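Local coordinates for protein putative esterase aq_1494 (Aquifex aeolicus, PDB 2EGR) that probably hydrolyses fatty acyl-CoA thioesters, as a hotdog-fold member of the 4-hydroxybenzoyl-CoA thioesterase family, at residues 18-22 / 23-27; 40-44 / 45-49. All blocks are in the same frame, centred on the assembly; numbering follows the deposited sequence.

In the fold
Both contacts sit where a loop runs into a helix, and the two lie on opposite sides of the chain's centre, with centres about 26 Å apart. Interaction 1 is buried. It opens the long helix 22-39 and combines a water bridge with backbone bonds, and its His21 hydrogen-bonds the predicted active-site Asp15. Interaction 2 is a surface contact at the start of the short helix 44-50. It is largely aromatic and aliphatic, and Leu37, near the far end of helix 22-39, packs against its Tyr44 and Met47. That helix thus connects the two places. Residues of both contacts reach the second subunit, and Phe26 of interaction 1 stacks on its own copy there.

Interaction 1 of 2, residues 18-22 / 23-27; sequences GIVHH and SNYFR
Val20 overlaps the Tyr25 ring through CG1, 3.8 Å from CE2 of Tyr25 and well out of the ring plane; the two side chains run obliquely to each other, and the same methyl meets CB of Asn24. Two carbonyl oxygens, Val20 O and His21 O, lie at the ring edge, in its plane. At the same edge a water donates to Val20 O, its oxygen 2.8 Å from that carbonyl oxygen, and lies 2.6 Å from Tyr25 OH, so one water ties the loop carbonyl to the phenol. The backbone turns into the helix by Asn24 N to His21 O (2.9 Å), followed by a weak bond from Tyr25 N to His22 O; Tyr63 OH also binds His22 O. With CG of His21 anti to N (chi1 -174°), its imidazole projects from the loop and ND1 hydrogen-bonds Asp15. His22 ND1 lies 3.6 Å above the plane of the His21 ring, offset toward the rim. Replacing His21 with an alanine would probably strip Asp15 of this partner and remove the surface under His22 ND1. Ser23 OG bonds Arg27 of the second subunit. This is the entry to the long helix of a hotdog thioesterase domain, next to the predicted active-site Asp15.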
# COMPACT_ATOMS: atom_id res chain seq x y z
N GLY A 18 -1.05 4.70 -14.98
CA GLY A 18 -1.63 6.07 -14.84
C GLY A 18 -3.05 6.06 -14.28
O GLY A 18 -3.76 7.07 -14.36
N ILE A 19 -3.44 4.93 -13.71
CA ILE A 19 -4.77 4.76 -13.11
C ILE A 19 -4.67 4.35 -11.66
O ILE A 19 -3.63 3.88 -11.22
CB ILE A 19 -5.64 3.70 -13.88
CG1 ILE A 19 -5.06 2.27 -13.74
CG2 ILE A 19 -5.81 4.15 -15.35
CD1 ILE A 19 -5.86 1.18 -14.48
N VAL A 20 -5.78 4.43 -10.95
CA VAL A 20 -5.83 3.84 -9.60
C VAL A 20 -5.71 2.31 -9.66
O VAL A 20 -6.48 1.63 -10.36
CB VAL A 20 -7.09 4.26 -8.84
CG1 VAL A 20 -7.16 3.56 -7.47
CG2 VAL A 20 -7.04 5.78 -8.66
N HIS A 21 -4.74 1.78 -8.89
CA HIS A 21 -4.54 0.34 -8.91
C HIS A 21 -5.82 -0.39 -8.43
O HIS A 21 -6.45 0.03 -7.44
CB HIS A 21 -3.35 -0.07 -8.03
CG HIS A 21 -3.02 -1.53 -8.13
ND1 HIS A 21 -2.20 -2.05 -9.12
CD2 HIS A 21 -3.41 -2.57 -7.37
CE1 HIS A 21 -2.12 -3.37 -8.96
NE2 HIS A 21 -2.84 -3.70 -7.91
N HIS A 22 -6.20 -1.50 -9.07
CA HIS A 22 -7.46 -2.17 -8.73
C HIS A 22 -7.63 -2.55 -7.25
O HIS A 22 -8.74 -2.56 -6.72
CB HIS A 22 -7.73 -3.39 -9.64
CG HIS A 22 -6.74 -4.51 -9.48
ND1 HIS A 22 -5.55 -4.55 -10.17
CD2 HIS A 22 -6.78 -5.64 -8.74
CE1 HIS A 22 -4.89 -5.65 -9.86
NE2 HIS A 22 -5.62 -6.34 -8.99
N SER A 23 -6.51 -2.87 -6.56
CA SER A 23 -6.57 -3.30 -5.21
C SER A 23 -6.99 -2.15 -4.28
O SER A 23 -7.45 -2.40 -3.20
CB SER A 23 -5.21 -3.85 -4.75
OG SER A 23 -4.24 -2.81 -4.68
N ASN A 24 -6.77 -0.90 -4.70
CA ASN A 24 -7.05 0.25 -3.83
C ASN A 24 -8.55 0.51 -3.75
O ASN A 24 -9.01 1.16 -2.81
CB ASN A 24 -6.33 1.52 -4.33
CG ASN A 24 -4.81 1.47 -4.09
OD1 ASN A 24 -4.00 2.02 -4.85
ND2 ASN A 24 -4.44 0.83 -3.03
N TYR A 25 -9.31 0.04 -4.73
CA TYR A 25 -10.79 0.18 -4.65
C TYR A 25 -11.33 -0.46 -3.40
O TYR A 25 -12.20 0.11 -2.74
CB TYR A 25 -11.49 -0.33 -5.92
CG TYR A 25 -11.31 0.53 -7.13
CD1 TYR A 25 -12.40 1.28 -7.65
CD2 TYR A 25 -10.07 0.62 -7.80
CE1 TYR A 25 -12.25 2.07 -8.77
CE2 TYR A 25 -9.89 1.44 -8.96
CZ TYR A 25 -11.01 2.14 -9.44
OH TYR A 25 -10.91 2.92 -10.56
N PHE A 26 -10.77 -1.62 -2.99
CA PHE A 26 -11.19 -2.26 -1.76
C PHE A 26 -10.90 -1.40 -0.54
O PHE A 26 -11.66 -1.42 0.41
CB PHE A 26 -10.62 -3.67 -1.64
CG PHE A 26 -11.04 -4.53 -2.79
CD1 PHE A 26 -12.34 -5.10 -2.81
CD2 PHE A 26 -10.22 -4.68 -3.91
CE1 PHE A 26 -12.75 -5.86 -3.92
CE2 PHE A 26 -10.64 -5.41 -5.04
CZ PHE A 26 -11.91 -6.01 -5.03
N ARG A 27 -9.80 -0.65 -0.60
CA ARG A 27 -9.46 0.28 0.49
C ARG A 27 -10.46 1.43 0.57
O ARG A 27 -10.91 1.78 1.69
CB ARG A 27 -8.03 0.77 0.32
CG ARG A 27 -7.04 -0.43 0.38
CD ARG A 27 -5.56 -0.00 0.12
NE ARG A 27 -4.69 -1.20 0.30
CZ ARG A 27 -3.39 -1.15 0.61
NH1 ARG A 27 -2.78 0.05 0.68
NH2 ARG A 27 -2.70 -2.31 0.79
O HOH W 1 -8.58 2.79 -11.79

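Interaction 2 of 2, residues 40-44 / 45-49; sequences KGFPY and SKMRD
Met47 reaches across the face of Phe42: its methyl CE stands 4.2 Å from the Phe42 ring centroid, 10° off the normal, in a CH-pi contact, and its CG comes within 3.5 Å of Phe42 CE1. The side chain, extended beyond CG (chi2 179°), places the sulfur in Met-aromatic contact with two rings, above the Phe42 face at a distance and at the edge of Tyr44, where SD is 4.0 Å from CD1 of Tyr44. Leu37 and Val122 pack on this buried methionine. Tyr44 offers one face to Arg48, whose CG lies 3.9 Å from the Tyr44 ring centroid in a second CH-pi contact; CD of Arg48 follows at 3.6 Å from Tyr44 CE2. The other flank is looser: Lys46 brings only CB near Phe42, and its tail leads away on the exposed side. Pro43, at the N-cap, accepts only weak bonds at O from Lys46 N and Met47 N, whereas Arg48 N to Tyr44 O is a sound one. Tyr44 OH binds Val54 N, and Ser45 OG binds Asp70 of the fourth subunit. Backbone bonds fix the first turn, while its side chains meet through CH-pi, Met-aromatic and apolar contact, with no salt bridge between the segments.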
# COMPACT_ATOMS: atom_id res chain seq x y z
N LYS A 40 -23.34 7.29 11.52
CA LYS A 40 -24.50 6.74 12.26
C LYS A 40 -24.25 6.64 13.79
O LYS A 40 -25.12 6.19 14.55
CB LYS A 40 -24.89 5.35 11.71
CG LYS A 40 -25.17 5.25 10.20
CD LYS A 40 -26.55 5.70 9.76
CE LYS A 40 -27.66 4.71 10.12
NZ LYS A 40 -27.89 3.67 9.08
N GLY A 41 -23.06 7.06 14.22
CA GLY A 41 -22.68 7.16 15.63
C GLY A 41 -22.24 5.88 16.31
O GLY A 41 -22.26 5.79 17.53
N PHE A 42 -21.85 4.88 15.52
CA PHE A 42 -21.32 3.63 16.11
C PHE A 42 -20.10 3.25 15.29
O PHE A 42 -20.18 2.31 14.48
CB PHE A 42 -22.38 2.51 16.07
CG PHE A 42 -22.08 1.32 16.99
CD1 PHE A 42 -20.84 1.15 17.60
CD2 PHE A 42 -23.08 0.36 17.22
CE1 PHE A 42 -20.58 0.04 18.44
CE2 PHE A 42 -22.83 -0.76 18.04
CZ PHE A 42 -21.58 -0.90 18.66
N PRO A 43 -18.97 3.97 15.49
CA PRO A 43 -17.82 3.69 14.63
C PRO A 43 -17.29 2.30 14.91
O PRO A 43 -17.45 1.78 16.05
CB PRO A 43 -16.78 4.74 15.06
CG PRO A 43 -17.50 5.72 15.97
CD PRO A 43 -18.67 4.98 16.53
N TYR A 44 -16.67 1.70 13.88
CA TYR A 44 -16.04 0.40 14.01
C TYR A 44 -15.07 0.32 15.19
O TYR A 44 -15.02 -0.70 15.85
CB TYR A 44 -15.36 -0.00 12.69
CG TYR A 44 -14.77 -1.40 12.73
CD1 TYR A 44 -15.55 -2.49 13.14
CD2 TYR A 44 -13.44 -1.62 12.38
CE1 TYR A 44 -15.01 -3.78 13.21
CE2 TYR A 44 -12.91 -2.93 12.43
CZ TYR A 44 -13.70 -3.99 12.85
OH TYR A 44 -13.18 -5.27 12.93
N SER A 45 -14.33 1.39 15.46
CA SER A 45 -13.40 1.45 16.60
C SER A 45 -14.08 1.10 17.94
O SER A 45 -13.51 0.37 18.73
CB SER A 45 -12.65 2.81 16.67
OG SER A 45 -13.56 3.90 16.83
N LYS A 46 -15.30 1.61 18.16
CA LYS A 46 -16.12 1.24 19.34
C LYS A 46 -16.59 -0.23 19.35
O LYS A 46 -16.65 -0.85 20.41
CB LYS A 46 -17.31 2.20 19.53
CG LYS A 46 -17.86 2.24 20.98
CD LYS A 46 -16.71 2.12 22.01
CE LYS A 46 -17.20 2.14 23.46
NZ LYS A 46 -17.36 3.56 23.94
N MET A 47 -16.92 -0.78 18.19
CA MET A 47 -17.13 -2.22 18.04
C MET A 47 -15.93 -3.05 18.50
O MET A 47 -16.09 -4.03 19.23
CB MET A 47 -17.52 -2.60 16.61
CG MET A 47 -18.90 -2.12 16.20
SD MET A 47 -19.31 -2.53 14.53
CE MET A 47 -20.59 -1.35 14.18
N ARG A 48 -14.73 -2.64 18.07
CA ARG A 48 -13.47 -3.29 18.46
C ARG A 48 -13.18 -3.20 19.96
O ARG A 48 -12.56 -4.10 20.51
CB ARG A 48 -12.26 -2.73 17.67
CG ARG A 48 -12.36 -2.91 16.15
CD ARG A 48 -11.09 -2.44 15.45
NE ARG A 48 -9.97 -3.37 15.63
CZ ARG A 48 -8.79 -3.05 16.15
NH1 ARG A 48 -8.56 -1.82 16.61
NH2 ARG A 48 -7.84 -3.98 16.24
N ASP A 49 -13.62 -2.10 20.58
CA ASP A 49 -13.52 -1.90 22.04
C ASP A 49 -14.39 -2.89 22.80
O ASP A 49 -14.11 -3.17 23.96
CB ASP A 49 -13.94 -0.48 22.45
CG ASP A 49 -12.99 0.60 21.95
OD1 ASP A 49 -11.85 0.27 21.52
OD2 ASP A 49 -13.39 1.78 21.99